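Endonuclease and methylase LlaGI (Lactococcus lactis, PDB 5FFJ) probably methylates DNA at its recognition sequence and, driven by a helicase-like ATPase, translocates along unmodified DNA to cleave it away from the site. Local coordinates at residues Ser961-Gly966 and Gly998-Arg1003; Gln1135-Asp1140 and Tyr1153-Arg1158. All blocks are in the same frame, centred on the assembly; numbering follows the deposited sequence.

Contact 1: residues Ser961-Gly966 and Gly998-Arg1003; sequences SRKEGG and GDYLTR
Tyr1000 N donates to Lys963 O at 2.7 Å, tilted 31° from the carbonyl plane, and Gly966 N reaches Leu1001 O at 2.9 Å, almost straight and in the carbonyl plane. These two backbone hydrogen bonds join the end of helix 959-964 to the loop after strand 991-996. A CA-H...O contact, Asp999 CA to Lys963 O at 3.3 Å, adds to the first.

The packing belongs to Tyr1000. With CG beside the backbone N (chi1 -63°), its ring lies over the helix end: Lys963 CA sits over one face, 4.1 Å from the centroid. The lysine chain runs alongside the ring, its CG 3.5 Å from Tyr1000 OH, while Arg962 CB lies 3.8 Å from Tyr1000 CE1.

Charges pair outside the two segments. Lys963 NZ turns to Glu959; Arg951 takes salt bridges from both Glu964 and Asp999.

Gly965 leaves the helix with positive phi; a side chain there would hit Leu1001 O and the preceding carbonyl, and one on Gly966 the backbone between Thr1002 and Arg1003, so both glycines permit the close approach. Beside the mixed sheet of the probable methyltransferase part, then, main-chain bonds and an arginine shared by both segments fix the loop against the helix end.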
loop_
_atom_site.group_PDB
_atom_site.type_symbol
_atom_site.label_atom_id
_atom_site.label_comp_id
_atom_site.label_asym_id
_atom_site.label_seq_id
_atom_site.Cartn_x
_atom_site.Cartn_y
_atom_site.Cartn_z
ATOM N N SER A 961 -20.487 9.854 6.444
ATOM C CA SER A 961 -19.376 9.086 6.993
ATOM C C SER A 961 -19.756 8.486 8.342
ATOM O O SER A 961 -19.454 7.326 8.624
ATOM C CB SER A 961 -18.130 9.962 7.139
ATOM O OG SER A 961 -17.037 9.211 7.635
ATOM N N ARG A 962 -20.427 9.281 9.167
ATOM C CA ARG A 962 -20.829 8.834 10.495
ATOM C C ARG A 962 -21.876 7.728 10.394
ATOM O O ARG A 962 -21.851 6.771 11.166
ATOM C CB ARG A 962 -21.369 10.008 11.322
ATOM C CG ARG A 962 -20.367 11.144 11.518
ATOM C CD ARG A 962 -20.828 12.139 12.572
ATOM N NE ARG A 962 -22.060 12.831 12.192
ATOM C CZ ARG A 962 -22.109 13.947 11.467
ATOM N NH1 ARG A 962 -20.993 14.513 11.021
ATOM N NH2 ARG A 962 -23.281 14.497 11.182
ATOM N N LYS A 963 -22.788 7.858 9.434
ATOM C CA LYS A 963 -23.830 6.855 9.230
ATOM C C LYS A 963 -23.239 5.526 8.768
ATOM O O LYS A 963 -23.677 4.461 9.204
ATOM C CB LYS A 963 -24.867 7.342 8.213
ATOM C CG LYS A 963 -25.714 8.515 8.684
ATOM C CD LYS A 963 -27.071 8.536 7.998
ATOM C CE LYS A 963 -27.676 9.931 7.996
ATOM N NZ LYS A 963 -27.008 10.828 7.009
ATOM N N GLU A 964 -22.246 5.588 7.884
ATOM C CA GLU A 964 -21.594 4.383 7.377
ATOM C C GLU A 964 -20.971 3.589 8.519
ATOM O O GLU A 964 -21.321 2.430 8.746
ATOM C CB GLU A 964 -20.529 4.742 6.341
ATOM C CG GLU A 964 -21.100 5.202 5.009
ATOM C CD GLU A 964 -21.834 4.099 4.275
ATOM O OE1 GLU A 964 -21.241 3.016 4.077
ATOM O OE2 GLU A 964 -23.006 4.316 3.902
ATOM N N GLY A 965 -20.047 4.219 9.234
ATOM C CA GLY A 965 -19.492 3.640 10.443
ATOM C C GLY A 965 -18.275 2.764 10.223
ATOM O O GLY A 965 -17.446 3.033 9.353
ATOM N N GLY A 966 -18.180 1.705 11.023
ATOM C CA GLY A 966 -17.009 0.847 11.051
ATOM C C GLY A 966 -16.645 0.208 9.726
ATOM O O GLY A 966 -17.513 -0.163 8.935
ATOM N N GLY A 998 -27.539 -1.310 9.327
ATOM C CA GLY A 998 -27.943 -0.159 10.113
ATOM C C GLY A 998 -26.885 0.922 10.169
ATOM O O GLY A 998 -25.697 0.660 9.966
ATOM N N ASP A 999 -27.320 2.144 10.451
ATOM C CA ASP A 999 -26.406 3.273 10.528
ATOM C C ASP A 999 -25.551 3.207 11.801
ATOM O O ASP A 999 -25.901 2.524 12.765
ATOM C CB ASP A 999 -27.182 4.603 10.481
ATOM C CG ASP A 999 -27.997 4.774 9.204
ATOM O OD1 ASP A 999 -27.626 4.191 8.163
ATOM O OD2 ASP A 999 -29.008 5.509 9.242
ATOM N N TYR A 1000 -24.396 3.870 11.747
ATOM C CA TYR A 1000 -23.609 4.280 12.921
ATOM C C TYR A 1000 -22.904 3.165 13.698
ATOM O O TYR A 1000 -22.214 3.445 14.678
ATOM C CB TYR A 1000 -24.492 5.061 13.905
ATOM C CG TYR A 1000 -25.035 6.361 13.351
ATOM C CD1 TYR A 1000 -24.188 7.424 13.067
ATOM C CD2 TYR A 1000 -26.392 6.526 13.117
ATOM C CE1 TYR A 1000 -24.678 8.613 12.560
ATOM C CE2 TYR A 1000 -26.892 7.714 12.611
ATOM C CZ TYR A 1000 -26.028 8.756 12.336
ATOM O OH TYR A 1000 -26.512 9.945 11.830
ATOM N N LEU A 1001 -23.043 1.917 13.270
ATOM C CA LEU A 1001 -22.457 0.811 14.021
ATOM C C LEU A 1001 -20.934 0.808 13.932
ATOM O O LEU A 1001 -20.361 1.053 12.869
ATOM C CB LEU A 1001 -23.008 -0.525 13.525
ATOM C CG LEU A 1001 -24.505 -0.748 13.746
ATOM C CD1 LEU A 1001 -24.928 -2.071 13.125
ATOM C CD2 LEU A 1001 -24.847 -0.707 15.234
ATOM N N THR A 1002 -20.284 0.541 15.063
ATOM C CA THR A 1002 -18.831 0.420 15.103
ATOM C C THR A 1002 -18.386 -0.834 14.363
ATOM O O THR A 1002 -19.203 -1.693 14.033
ATOM C CB THR A 1002 -18.291 0.366 16.555
ATOM O OG1 THR A 1002 -18.730 -0.837 17.197
ATOM C CG2 THR A 1002 -18.757 1.574 17.360
ATOM N N ARG A 1003 -17.085 -0.925 14.108
ATOM C CA ARG A 1003 -16.503 -2.073 13.426
ATOM C C ARG A 1003 -16.852 -3.372 14.144
ATOM O O ARG A 1003 -17.228 -4.354 13.507
ATOM C CB ARG A 1003 -14.983 -1.912 13.324
ATOM C CG ARG A 1003 -14.228 -3.181 12.939
ATOM C CD ARG A 1003 -12.757 -2.877 12.665
ATOM N NE ARG A 1003 -11.878 -4.016 12.929
ATOM C CZ ARG A 1003 -11.699 -5.042 12.101
ATOM N NH1 ARG A 1003 -12.347 -5.096 10.947
ATOM N NH2 ARG A 1003 -10.872 -6.024 12.432
#

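Contact 2: residues Gln1135-Asp1140 and Tyr1153-Arg1158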
loop_
_atom_site.group_PDB
_atom_site.type_symbol
_atom_site.label_atom_id
_atom_site.label_comp_id
_atom_site.label_asym_id
_atom_site.label_seq_id
_atom_site.Cartn_x
_atom_site.Cartn_y
_atom_site.Cartn_z
ATOM N N GLN A 1135 3.560 24.936 -26.232
ATOM C CA GLN A 1135 3.948 26.256 -25.780
ATOM C C GLN A 1135 3.179 26.575 -24.508
ATOM O O GLN A 1135 2.027 26.166 -24.354
ATOM C CB GLN A 1135 3.668 27.312 -26.851
ATOM C CG GLN A 1135 4.674 27.346 -27.993
ATOM C CD GLN A 1135 4.550 28.609 -28.826
ATOM O OE1 GLN A 1135 3.559 29.332 -28.728
ATOM N NE2 GLN A 1135 5.559 28.885 -29.646
ATOM N N PHE A 1136 3.821 27.291 -23.592
ATOM C CA PHE A 1136 3.131 27.801 -22.419
ATOM C C PHE A 1136 2.417 29.098 -22.772
ATOM O O PHE A 1136 3.053 30.095 -23.116
ATOM C CB PHE A 1136 4.100 28.031 -21.261
ATOM C CG PHE A 1136 3.556 28.941 -20.201
ATOM C CD1 PHE A 1136 2.584 28.499 -19.318
ATOM C CD2 PHE A 1136 4.007 30.245 -20.096
ATOM C CE1 PHE A 1136 2.077 29.342 -18.345
ATOM C CE2 PHE A 1136 3.505 31.091 -19.126
ATOM C CZ PHE A 1136 2.539 30.640 -18.251
ATOM N N SER A 1137 1.090 29.070 -22.694
ATOM C CA SER A 1137 0.269 30.237 -22.994
ATOM C C SER A 1137 -0.203 30.896 -21.703
ATOM O O SER A 1137 -1.142 30.423 -21.065
ATOM C CB SER A 1137 -0.933 29.841 -23.855
ATOM O OG SER A 1137 -0.538 29.001 -24.927
ATOM N N HIS A 1138 0.452 31.986 -21.319
ATOM C CA HIS A 1138 0.113 32.682 -20.083
ATOM C C HIS A 1138 -1.330 33.186 -20.098
ATOM O O HIS A 1138 -1.944 33.373 -19.047
ATOM C CB HIS A 1138 1.070 33.850 -19.849
ATOM C CG HIS A 1138 0.824 34.578 -18.565
ATOM N ND1 HIS A 1138 -0.076 35.618 -18.459
ATOM C CD2 HIS A 1138 1.351 34.409 -17.329
ATOM C CE1 HIS A 1138 -0.087 36.061 -17.214
ATOM N NE2 HIS A 1138 0.769 35.345 -16.508
ATOM N N SER A 1139 -1.865 33.398 -21.297
ATOM C CA SER A 1139 -3.233 33.879 -21.457
ATOM C C SER A 1139 -4.262 32.831 -21.036
ATOM O O SER A 1139 -5.434 33.150 -20.832
ATOM C CB SER A 1139 -3.481 34.286 -22.909
ATOM O OG SER A 1139 -3.314 33.182 -23.781
ATOM N N ASP A 1140 -3.821 31.583 -20.908
ATOM C CA ASP A 1140 -4.722 30.488 -20.563
ATOM C C ASP A 1140 -4.965 30.385 -19.058
ATOM O O ASP A 1140 -5.867 29.671 -18.619
ATOM C CB ASP A 1140 -4.169 29.161 -21.092
ATOM C CG ASP A 1140 -4.388 28.993 -22.582
ATOM O OD1 ASP A 1140 -4.669 30.001 -23.263
ATOM O OD2 ASP A 1140 -4.275 27.849 -23.072
ATOM N N TYR A 1153 -6.862 29.927 -9.149
ATOM C CA TYR A 1153 -6.426 30.162 -10.516
ATOM C C TYR A 1153 -6.170 28.835 -11.214
ATOM O O TYR A 1153 -5.650 27.896 -10.609
ATOM C CB TYR A 1153 -5.170 31.028 -10.542
ATOM C CG TYR A 1153 -5.441 32.489 -10.286
ATOM C CD1 TYR A 1153 -5.804 33.336 -11.324
ATOM C CD2 TYR A 1153 -5.343 33.024 -9.009
ATOM C CE1 TYR A 1153 -6.059 34.674 -11.099
ATOM C CE2 TYR A 1153 -5.596 34.363 -8.773
ATOM C CZ TYR A 1153 -5.953 35.183 -9.823
ATOM O OH TYR A 1153 -6.205 36.516 -9.598
ATOM N N LEU A 1154 -6.542 28.770 -12.488
ATOM C CA LEU A 1154 -6.457 27.540 -13.264
ATOM C C LEU A 1154 -5.792 27.797 -14.607
ATOM O O LEU A 1154 -6.127 28.755 -15.307
ATOM C CB LEU A 1154 -7.855 26.944 -13.473
ATOM C CG LEU A 1154 -8.072 26.012 -14.673
ATOM C CD1 LEU A 1154 -7.309 24.713 -14.496
ATOM C CD2 LEU A 1154 -9.551 25.742 -14.882
ATOM N N TYR A 1155 -4.844 26.935 -14.957
ATOM C CA TYR A 1155 -4.285 26.922 -16.299
ATOM C C TYR A 1155 -5.162 26.034 -17.177
ATOM O O TYR A 1155 -4.928 24.829 -17.290
ATOM C CB TYR A 1155 -2.833 26.432 -16.281
ATOM C CG TYR A 1155 -2.164 26.407 -17.641
ATOM C CD1 TYR A 1155 -1.917 27.582 -18.342
ATOM C CD2 TYR A 1155 -1.767 25.207 -18.219
ATOM C CE1 TYR A 1155 -1.302 27.559 -19.586
ATOM C CE2 TYR A 1155 -1.152 25.177 -19.460
ATOM C CZ TYR A 1155 -0.921 26.354 -20.138
ATOM O OH TYR A 1155 -0.310 26.326 -21.371
ATOM N N ARG A 1156 -6.187 26.635 -17.779
ATOM C CA ARG A 1156 -7.101 25.897 -18.644
ATOM C C ARG A 1156 -6.507 25.752 -20.036
ATOM O O ARG A 1156 -6.437 26.711 -20.807
ATOM C CB ARG A 1156 -8.468 26.573 -18.729
ATOM C CG ARG A 1156 -9.505 25.689 -19.411
ATOM C CD ARG A 1156 -10.708 26.472 -19.852
ATOM N NE ARG A 1156 -10.356 27.491 -20.830
ATOM C CZ ARG A 1156 -11.242 28.173 -21.546
ATOM N NH1 ARG A 1156 -12.539 27.932 -21.402
ATOM N NH2 ARG A 1156 -10.831 29.088 -22.409
ATOM N N ASN A 1157 -6.101 24.528 -20.347
ATOM C CA ASN A 1157 -5.348 24.230 -21.555
ATOM C C ASN A 1157 -5.680 22.808 -22.007
ATOM O O ASN A 1157 -5.483 21.861 -21.248
ATOM C CB ASN A 1157 -3.846 24.410 -21.278
ATOM C CG ASN A 1157 -3.007 24.441 -22.542
ATOM O OD1 ASN A 1157 -3.193 25.306 -23.397
ATOM N ND2 ASN A 1157 -2.052 23.518 -22.650
ATOM N N ARG A 1158 -6.201 22.666 -23.227
ATOM C CA ARG A 1158 -6.659 21.367 -23.738
ATOM C C ARG A 1158 -5.538 20.347 -23.594
ATOM O O ARG A 1158 -5.761 19.180 -23.273
ATOM C CB ARG A 1158 -7.098 21.463 -25.207
ATOM C CG ARG A 1158 -7.833 22.747 -25.591
ATOM C CD ARG A 1158 -8.427 22.632 -26.991
ATOM N NE ARG A 1158 -9.778 22.062 -26.977
ATOM C CZ ARG A 1158 -10.900 22.742 -27.216
ATOM N NH1 ARG A 1158 -10.869 24.041 -27.505
ATOM N NH2 ARG A 1158 -12.069 22.117 -27.173
#
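Tyr1155 reaches from the end of strand 1150-1155 to the loop 1135-1140 with its ring. Its CB carries CG anti to the backbone N (chi1 -179°), which sends the ring toward that loop. CD1 comes within 3.9 Å of Asp1140 CB. Next along, CE1 meets Ser1137 O at 3.2 Å; this carbonyl lies at the ring edge, in its plane, and also accepts Asp1140 N in the short 3-10 turn. CZ lies 4.2 Å from Phe1136 CD1, and the two rings are near parallel (27°) but slid apart, with little overlap. At the tip, OH accepts a weak hydrogen bond of 3.4 Å from Ser1137 N, long but nearly straight at 170°.

The contact closes the open end of a beta-hairpin of the C-terminal specificity domain, made by strands 1141-1147 and 1150-1155: one segment leads into the first strand, the other finishes the second. Here Arg1156 N donates to Asp1140 O at 3.2 Å, from above the carbonyl plane. Helix 1074-1096 packs against both aromatic side chains through Val1081. A serine in place of Tyr1155 would probably leave Ser1137 N without this acceptor and open a gap beside Phe1136 and Val1081.

Past the strand, the guanidinium of Arg1156 makes a cation-pi contact with Tyr1168, while Arg1158 packs on a phosphate of the bound DNA.

How the contacts relate
Contact 1 is a surface contact and contact 2 is partly buried; they share no helix, strand or sheet, and their nearest atoms are about 28 Å apart. Contact 1 closes before contact 2 opens along the chain. The first joins a helix end to a loop beside the large mixed sheet and depends on straight main-chain bonds, glycines and charges paired through a third residue. The second brings together the two ends of a hairpin in the specificity domain, relying more on aromatic packing against a helix, with weaker polar links. Each comes within about 4 Å of the bound DNA, contact 1 through Ser961 on a cytosine base and contact 2 through Arg1158 on a phosphate.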